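Local coordinates for hypothetical protein (Nostoc punctiforme, PDB 2O62) that is of unknown function but joins two calycin-like antiparallel beta domains, the second related to the C-terminal domain of an ATP synthase biogenesis factor, at residues Leu215-Ser220 with Ala237-Gln242; Gln109-Asn114 with Thr222-Val227. All blocks are in the same frame, centred on the assembly; numbering follows the deposited sequence.

Interaction 1: residues Leu215-Ser220 with Ala237-Gln242; sequences LPDGAS and AGWLIQ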
ATOM      1  N   LEU A 215      -4.489   7.458  -8.278  1.00 20.46           N
ATOM      2  CA  LEU A 215      -5.825   7.265  -7.771  1.00 19.71           C
ATOM      3  C   LEU A 215      -6.341   8.412  -6.925  1.00 19.39           C
ATOM      4  O   LEU A 215      -5.609   9.390  -6.624  1.00 17.84           O
ATOM      5  CB  LEU A 215      -5.823   5.980  -6.922  1.00 20.75           C
ATOM      6  CG  LEU A 215      -5.614   4.655  -7.678  1.00 21.43           C
ATOM      7  CD1 LEU A 215      -5.182   3.546  -6.707  1.00 24.18           C
ATOM      8  CD2 LEU A 215      -6.871   4.282  -8.473  1.00 24.00           C
ATOM      9  N   PRO A 216      -7.626   8.323  -6.528  1.00 19.32           N
ATOM     10  CA  PRO A 216      -8.118   9.267  -5.548  1.00 19.22           C
ATOM     11  C   PRO A 216      -7.362   9.283  -4.186  1.00 19.26           C
ATOM     12  O   PRO A 216      -6.627   8.331  -3.801  1.00 20.31           O
ATOM     13  CB  PRO A 216      -9.560   8.803  -5.321  1.00 19.68           C
ATOM     14  CG  PRO A 216      -9.938   8.075  -6.562  1.00 19.80           C
ATOM     15  CD  PRO A 216      -8.699   7.399  -6.991  1.00 18.64           C
ATOM     16  N   ASP A 217      -7.578  10.377  -3.465  1.00 19.13           N
ATOM     17  CA  ASP A 217      -7.091  10.529  -2.091  1.00 18.86           C
ATOM     18  C   ASP A 217      -5.562  10.480  -1.999  1.00 19.14           C
ATOM     19  O   ASP A 217      -5.002   9.978  -1.017  1.00 19.30           O
ATOM     20  CB  ASP A 217      -7.697   9.449  -1.204  1.00 19.45           C
ATOM     21  CG  ASP A 217      -7.506   9.738   0.305  1.00 22.25           C
ATOM     22  OD1 ASP A 217      -7.680  10.913   0.754  1.00 21.87           O
ATOM     23  OD2 ASP A 217      -7.137   8.806   1.064  1.00 28.07           O
ATOM     24  N   GLY A 218      -4.917  10.949  -3.063  1.00 19.12           N
ATOM     25  CA  GLY A 218      -3.446  11.013  -3.175  1.00 19.26           C
ATOM     26  C   GLY A 218      -2.777   9.647  -3.228  1.00 19.71           C
ATOM     27  O   GLY A 218      -1.562   9.528  -3.056  1.00 19.54           O
ATOM     28  N   ALA A 219      -3.565   8.609  -3.564  1.00 20.13           N
ATOM     29  CA  ALA A 219      -3.086   7.233  -3.618  1.00 19.71           C
ATOM     30  C   ALA A 219      -2.467   6.843  -4.956  1.00 19.32           C
ATOM     31  O   ALA A 219      -2.854   7.335  -6.023  1.00 18.41           O
ATOM     32  CB  ALA A 219      -4.198   6.293  -3.298  1.00 20.71           C
ATOM     33  N   SER A 220      -1.505   5.939  -4.905  1.00 20.05           N
ATOM     34  CA  SER A 220      -0.978   5.327  -6.089  1.00 20.09           C
ATOM     35  C   SER A 220      -0.812   3.835  -5.862  1.00 20.65           C
ATOM     36  O   SER A 220      -0.641   3.373  -4.719  1.00 20.45           O
ATOM     37  CB  SER A 220       0.350   5.981  -6.517  1.00 21.34           C
ATOM     38  OG  SER A 220       1.313   5.917  -5.502  1.00 19.95           O
ATOM     39  N   ALA A 237       2.296   0.469  -2.935  1.00 21.42           N
ATOM     40  CA  ALA A 237       1.324   1.540  -2.939  1.00 21.02           C
ATOM     41  C   ALA A 237       1.998   2.754  -2.307  1.00 20.41           C
ATOM     42  O   ALA A 237       2.986   2.643  -1.594  1.00 20.94           O
ATOM     43  CB  ALA A 237       0.096   1.132  -2.108  1.00 22.72           C
ATOM     44  N   GLY A 238       1.381   3.883  -2.516  1.00 20.25           N
ATOM     45  CA  GLY A 238       1.852   5.179  -2.042  1.00 20.01           C
ATOM     46  C   GLY A 238       0.673   6.005  -1.626  1.00 19.46           C
ATOM     47  O   GLY A 238      -0.457   5.792  -2.081  1.00 19.17           O
ATOM     48  N   TRP A 239       0.942   6.993  -0.783  1.00 18.82           N
ATOM     49  CA  TRP A 239      -0.073   7.927  -0.360  1.00 19.13           C
ATOM     50  C   TRP A 239       0.557   9.278  -0.159  1.00 19.74           C
ATOM     51  O   TRP A 239       1.405   9.406   0.718  1.00 20.13           O
ATOM     52  CB  TRP A 239      -0.644   7.465   0.965  1.00 19.73           C
ATOM     53  CG  TRP A 239      -1.852   8.174   1.440  1.00 20.60           C
ATOM     54  CD1 TRP A 239      -2.740   8.911   0.684  1.00 20.83           C
ATOM     55  CD2 TRP A 239      -2.338   8.205   2.767  1.00 20.59           C
ATOM     56  NE1 TRP A 239      -3.764   9.343   1.463  1.00 21.47           N
ATOM     57  CE2 TRP A 239      -3.545   8.934   2.752  1.00 21.15           C
ATOM     58  CE3 TRP A 239      -1.915   7.624   3.972  1.00 21.56           C
ATOM     59  CZ2 TRP A 239      -4.312   9.134   3.895  1.00 22.98           C
ATOM     60  CZ3 TRP A 239      -2.672   7.815   5.098  1.00 21.21           C
ATOM     61  CH2 TRP A 239      -3.866   8.568   5.061  1.00 22.05           C
ATOM     62  N   LEU A 240       0.131  10.263  -0.959  1.00 18.52           N
ATOM     63  CA  LEU A 240       0.562  11.656  -0.830  1.00 19.54           C
ATOM     64  C   LEU A 240      -0.326  12.274   0.260  1.00 19.84           C
ATOM     65  O   LEU A 240      -1.442  12.785   0.003  1.00 20.47           O
ATOM     66  CB  LEU A 240       0.404  12.400  -2.151  1.00 19.51           C
ATOM     67  CG  LEU A 240       0.918  13.838  -2.187  1.00 21.83           C
ATOM     68  CD1 LEU A 240       2.451  13.846  -2.046  1.00 23.69           C
ATOM     69  CD2 LEU A 240       0.483  14.538  -3.455  1.00 21.79           C
ATOM     70  N   ILE A 241       0.169  12.207   1.482  1.00 20.42           N
ATOM     71  CA  ILE A 241      -0.595  12.586   2.666  1.00 22.00           C
ATOM     72  C   ILE A 241      -0.817  14.094   2.764  1.00 22.13           C
ATOM     73  O   ILE A 241      -1.879  14.540   3.194  1.00 21.66           O
ATOM     74  CB  ILE A 241       0.097  12.083   3.948  1.00 22.20           C
ATOM     75  CG1 ILE A 241       0.226  10.565   3.926  1.00 24.69           C
ATOM     76  CG2 ILE A 241      -0.696  12.490   5.168  1.00 25.18           C
ATOM     77  CD1 ILE A 241       1.158   9.993   4.955  1.00 24.06           C
ATOM     78  N   GLN A 242       0.220  14.862   2.414  1.00 21.98           N
ATOM     79  CA  GLN A 242       0.163  16.312   2.264  1.00 23.19           C
ATOM     80  C   GLN A 242       0.941  16.653   1.006  1.00 22.31           C
ATOM     81  O   GLN A 242       1.685  15.819   0.502  1.00 21.01           O
ATOM     82  CB  GLN A 242       0.841  17.011   3.468  1.00 24.51           C
ATOM     83  CG  GLN A 242       0.299  16.626   4.849  1.00 28.02           C
ATOM     84  CD  GLN A 242      -1.180  17.029   5.070  1.00 33.87           C
ATOM     85  OE1 GLN A 242      -1.732  17.860   4.326  1.00 38.30           O
ATOM     86  NE2 GLN A 242      -1.819  16.439   6.096  1.00 33.24           N
TER
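The beta hairpin of strands 219-224 and 233-242, part of the closed antiparallel barrel of the C-terminal calycin-like domain, is joined here where Gly-218, Ala-219 and Ser-220 meet Gly-238, Trp-239 and Leu-240. Ser-220 and Gly-238 form a hydrogen-bonded pair: Ser-220 N gives to Gly-238 O at 3.0 Å, and Gly-238 N returns a bond to Ser-220 O. Ala-219 and Trp-239 form the next, non-hydrogen-bonded pair. Beyond it, Leu-240 N meets Gly-218 O at 2.8 Å in an almost straight bond (175°). Gly-218 has a positive phi, which favours glycine, and a beta carbon there would run into Leu-240 O. Gly-238 is similarly confined, because a beta carbon would collide with Ser-220 OG. That hydroxyl bonds to Arg-246 on the next strand.

The indole of Trp-239 reaches past the start of strand 219-224, to the turn before it. CG lies anti to the backbone N (chi1 -170°), and this carries the NE1 edge to Asp-217. There NE1 makes a weak, bent bond to Asp-217 O at 2.8 Å. The Asp-217 carboxylate is turned 50° from the ring plane and is held by a salt bridge to Arg-103 of the N-terminal sheet. With an alanine here the indole N-H is gone, and a gap would probably open beside Leu-105 and Phe-98, which also touch the ring, with Asp-217 O left without this donor. Within its own strand, Ile-241 CG1 lies over one face of the ring, 3.5 Å above the plane and offset toward the rim.

Interaction 2: residues Gln109-Asn114 with Thr222-Val227; sequences QLFDRN and TSPLKV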
ATOM      1  N   GLN A 109      -4.572  -4.775  -4.010  1.00 19.66           N
ATOM      2  CA  GLN A 109      -4.330  -5.182  -5.383  1.00 19.59           C
ATOM      3  C   GLN A 109      -4.662  -6.635  -5.577  1.00 19.74           C
ATOM      4  O   GLN A 109      -4.360  -7.474  -4.710  1.00 18.90           O
ATOM      5  CB  GLN A 109      -2.858  -4.971  -5.780  1.00 20.64           C
ATOM      6  CG  GLN A 109      -2.357  -3.520  -5.660  1.00 21.65           C
ATOM      7  CD  GLN A 109      -1.039  -3.262  -6.362  1.00 22.44           C
ATOM      8  OE1 GLN A 109      -0.776  -3.798  -7.459  1.00 26.55           O
ATOM      9  NE2 GLN A 109      -0.227  -2.394  -5.769  1.00 23.88           N
ATOM     10  N   LEU A 110      -5.250  -6.935  -6.728  1.00 20.04           N
ATOM     11  CA  LEU A 110      -5.761  -8.253  -7.066  1.00 19.64           C
ATOM     12  C   LEU A 110      -5.298  -8.602  -8.467  1.00 19.85           C
ATOM     13  O   LEU A 110      -5.530  -7.836  -9.408  1.00 20.40           O
ATOM     14  CB  LEU A 110      -7.283  -8.276  -6.998  1.00 21.26           C
ATOM     15  CG  LEU A 110      -7.900  -7.909  -5.657  1.00 22.93           C
ATOM     16  CD1 LEU A 110      -9.382  -7.797  -5.822  1.00 26.65           C
ATOM     17  CD2 LEU A 110      -7.577  -8.947  -4.563  1.00 22.04           C
ATOM     18  N   PHE A 111      -4.585  -9.723  -8.588  1.00 18.66           N
ATOM     19  CA  PHE A 111      -4.069 -10.219  -9.856  1.00 18.12           C
ATOM     20  C   PHE A 111      -4.806 -11.474 -10.271  1.00 18.80           C
ATOM     21  O   PHE A 111      -5.224 -12.284  -9.423  1.00 18.40           O
ATOM     22  CB  PHE A 111      -2.540 -10.488  -9.773  1.00 18.08           C
ATOM     23  CG  PHE A 111      -1.717  -9.220  -9.585  1.00 18.49           C
ATOM     24  CD1 PHE A 111      -1.733  -8.529  -8.386  1.00 19.59           C
ATOM     25  CD2 PHE A 111      -0.974  -8.691 -10.649  1.00 19.50           C
ATOM     26  CE1 PHE A 111      -1.000  -7.358  -8.198  1.00 19.43           C
ATOM     27  CE2 PHE A 111      -0.250  -7.510 -10.455  1.00 19.16           C
ATOM     28  CZ  PHE A 111      -0.277  -6.854  -9.232  1.00 20.74           C
ATOM     29  N   ASP A 112      -4.899 -11.657 -11.570  1.00 18.88           N
ATOM     30  CA  ASP A 112      -5.567 -12.805 -12.147  1.00 19.95           C
ATOM     31  C   ASP A 112      -4.662 -14.018 -12.292  1.00 20.16           C
ATOM     32  O   ASP A 112      -3.527 -14.031 -11.827  1.00 19.82           O
ATOM     33  CB  ASP A 112      -6.264 -12.403 -13.460  1.00 20.25           C
ATOM     34  CG  ASP A 112      -5.320 -12.110 -14.591  1.00 21.47           C
ATOM     35  OD1 ASP A 112      -4.204 -12.628 -14.580  1.00 20.82           O
ATOM     36  OD2 ASP A 112      -5.740 -11.361 -15.506  1.00 22.73           O
ATOM     37  N   ARG A 113      -5.173 -15.062 -12.920  1.00 21.86           N
ATOM     38  CA  ARG A 113      -4.412 -16.295 -13.037  1.00 22.95           C
ATOM     39  C   ARG A 113      -3.249 -16.217 -14.004  1.00 22.74           C
ATOM     40  O   ARG A 113      -2.377 -17.071 -13.949  1.00 24.05           O
ATOM     41  CB  ARG A 113      -5.335 -17.448 -13.415  1.00 23.38           C
ATOM     42  CG  ARG A 113      -6.323 -17.732 -12.330  1.00 24.56           C
ATOM     43  CD  ARG A 113      -7.203 -18.877 -12.682  1.00 25.47           C
ATOM     44  NE  ARG A 113      -8.360 -18.854 -11.818  1.00 22.09           N
ATOM     45  CZ  ARG A 113      -8.363 -19.310 -10.572  1.00 22.67           C
ATOM     46  NH1 ARG A 113      -7.263 -19.829 -10.030  1.00 23.04           N
ATOM     47  NH2 ARG A 113      -9.452 -19.228  -9.863  1.00 18.20           N
ATOM     48  N   ASN A 114      -3.272 -15.236 -14.900  1.00 22.83           N
ATOM     49  CA  ASN A 114      -2.193 -15.022 -15.854  1.00 23.51           C
ATOM     50  C   ASN A 114      -1.175 -14.026 -15.322  1.00 22.76           C
ATOM     51  O   ASN A 114      -0.260 -13.590 -16.042  1.00 22.57           O
ATOM     52  CB  ASN A 114      -2.745 -14.537 -17.185  1.00 24.62           C
ATOM     53  CG  ASN A 114      -3.736 -15.511 -17.805  1.00 28.18           C
ATOM     54  OD1 ASN A 114      -4.848 -15.126 -18.176  1.00 36.08           O
ATOM     55  ND2 ASN A 114      -3.357 -16.772 -17.898  1.00 30.55           N
ATOM     56  N   THR A 222       1.514   0.640  -7.548  1.00 21.87           N
ATOM     57  CA  THR A 222       2.548   0.193  -8.493  1.00 22.13           C
ATOM     58  C   THR A 222       2.483  -1.335  -8.583  1.00 22.70           C
ATOM     59  O   THR A 222       2.561  -2.018  -7.568  1.00 24.39           O
ATOM     60  CB  THR A 222       3.961   0.721  -8.081  1.00 22.92           C
ATOM     61  OG1 THR A 222       3.927   2.152  -8.105  1.00 23.80           O
ATOM     62  CG2 THR A 222       5.043   0.238  -9.023  1.00 24.46           C
ATOM     63  N   SER A 223       2.282  -1.833  -9.795  1.00 22.31           N
ATOM     64  CA  SER A 223       1.975  -3.221 -10.078  1.00 22.71           C
ATOM     65  C   SER A 223       2.950  -3.802 -11.090  1.00 22.64           C
ATOM     66  O   SER A 223       3.180  -3.176 -12.129  1.00 23.59           O
ATOM     67  CB  SER A 223       0.593  -3.381 -10.691  1.00 22.29           C
ATOM     68  OG  SER A 223      -0.394  -2.813  -9.820  1.00 23.07           O
ATOM     69  N   PRO A 224       3.451  -5.033 -10.828  1.00 23.34           N
ATOM     70  CA  PRO A 224       4.176  -5.770 -11.872  1.00 23.55           C
ATOM     71  C   PRO A 224       3.382  -5.825 -13.189  1.00 22.77           C
ATOM     72  O   PRO A 224       2.184  -5.986 -13.161  1.00 23.02           O
ATOM     73  CB  PRO A 224       4.324  -7.178 -11.260  1.00 24.11           C
ATOM     74  CG  PRO A 224       4.150  -6.998  -9.789  1.00 25.53           C
ATOM     75  CD  PRO A 224       3.329  -5.808  -9.578  1.00 23.83           C
ATOM     76  N   LEU A 225       4.026  -5.653 -14.339  1.00 23.25           N
ATOM     77  CA  LEU A 225       3.313  -5.824 -15.596  1.00 23.03           C
ATOM     78  C   LEU A 225       2.827  -7.271 -15.767  1.00 23.00           C
ATOM     79  O   LEU A 225       1.802  -7.515 -16.390  1.00 22.10           O
ATOM     80  CB  LEU A 225       4.190  -5.422 -16.788  1.00 22.74           C
ATOM     81  CG  LEU A 225       4.500  -3.914 -16.818  1.00 24.49           C
ATOM     82  CD1 LEU A 225       5.529  -3.569 -17.915  1.00 24.04           C
ATOM     83  CD2 LEU A 225       3.212  -3.083 -16.961  1.00 25.27           C
ATOM     84  N   LYS A 226       3.599  -8.224 -15.258  1.00 24.25           N
ATOM     85  CA  LYS A 226       3.186  -9.627 -15.276  1.00 25.69           C
ATOM     86  C   LYS A 226       3.924 -10.326 -14.198  1.00 24.53           C
ATOM     87  O   LYS A 226       5.143 -10.222 -14.123  1.00 24.88           O
ATOM     88  CB  LYS A 226       3.498 -10.338 -16.585  1.00 26.69           C
ATOM     89  CG  LYS A 226       2.878 -11.800 -16.663  1.00 27.32           C
ATOM     90  CD  LYS A 226       2.961 -12.434 -18.029  1.00 29.68           C
ATOM     91  CE  LYS A 226       1.967 -13.619 -18.229  1.00 32.58           C
ATOM     92  NZ  LYS A 226       2.157 -14.670 -17.219  1.00 34.88           N
ATOM     93  N   VAL A 227       3.196 -11.039 -13.367  1.00 23.92           N
ATOM     94  CA  VAL A 227       3.807 -11.904 -12.395  1.00 24.82           C
ATOM     95  C   VAL A 227       4.423 -13.098 -13.119  1.00 25.74           C
ATOM     96  O   VAL A 227       3.719 -13.844 -13.781  1.00 24.93           O
ATOM     97  CB  VAL A 227       2.771 -12.355 -11.362  1.00 24.38           C
ATOM     98  CG1 VAL A 227       3.379 -13.329 -10.396  1.00 25.90           C
ATOM     99  CG2 VAL A 227       2.232 -11.178 -10.655  1.00 26.20           C
TER
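The amide of Gln-109 engages two consecutive residues of another sheet, Thr-222 and Ser-223, using both its oxygen and its nitrogen. Gln-109 OE1 accepts from Ser-223 OG at 2.6 Å. The hydroxyl comes from above the carbonyl plane of the amide, 42° out of it. Gln-109 NE2 gives a weak bond to Thr-222 O at 3.3 Å, long but fairly straight (166°). The glutamine chain is extended beyond CG, which lets the amide cross from its own strand. Strands 109-111 and 222-224 run nearly parallel, with their axes 9.4 Å apart, and side chains bridge that distance.

Phe-111 makes the apolar part. Its CG lies anti to the carbonyl carbon (chi1 -67°), and the ring extends toward the second segment. Phe-111 CZ lies 3.8 Å from Pro-224 CD and also touches Ser-223 CB. The phenyl and proline side chains cross at about a right angle. Pro-224 O lies at the ring edge, in its plane. Farther along the ring, Phe-111 CD2 meets Val-227 CG2 at 4.1 Å. The ring of Phe-92 also meets that of Phe-111.

At the exposed end, Lys-226 NZ bonds to Asn-114 O at 2.9 Å, from above the carbonyl plane and not on a lone pair. Asn-114 N in turn bonds to Asp-112 OD1, closing an Asx turn just after strand 103-111.

The contact thus joins the N-terminal sheet to the C-terminal barrel. Leu-117 of strand 117-127 and Leu-235 of strand 233-242 both touch Gln-109 and Phe-111.

Both interactions use strand 219-224, interaction 1 at its start and interaction 2 at its end, with centres about 20 Å apart. Interaction 1 is wholly buried and lies within one domain. Main-chain bonds pair neighbouring strands of the barrel there, with glycines where a beta carbon would collide with the partner strand. Interaction 2 is partly buried and links the two domains. It has no strand pairing across it and relies on side chains, two of which bond to main-chain carbonyls, from a buried amide and hydroxyl through a phenyl ring to a surface lysine. The N-terminal sheet also reaches interaction 1, where its residues pack on the tryptophan and the aspartate. Strand 103-111 therefore accompanies both.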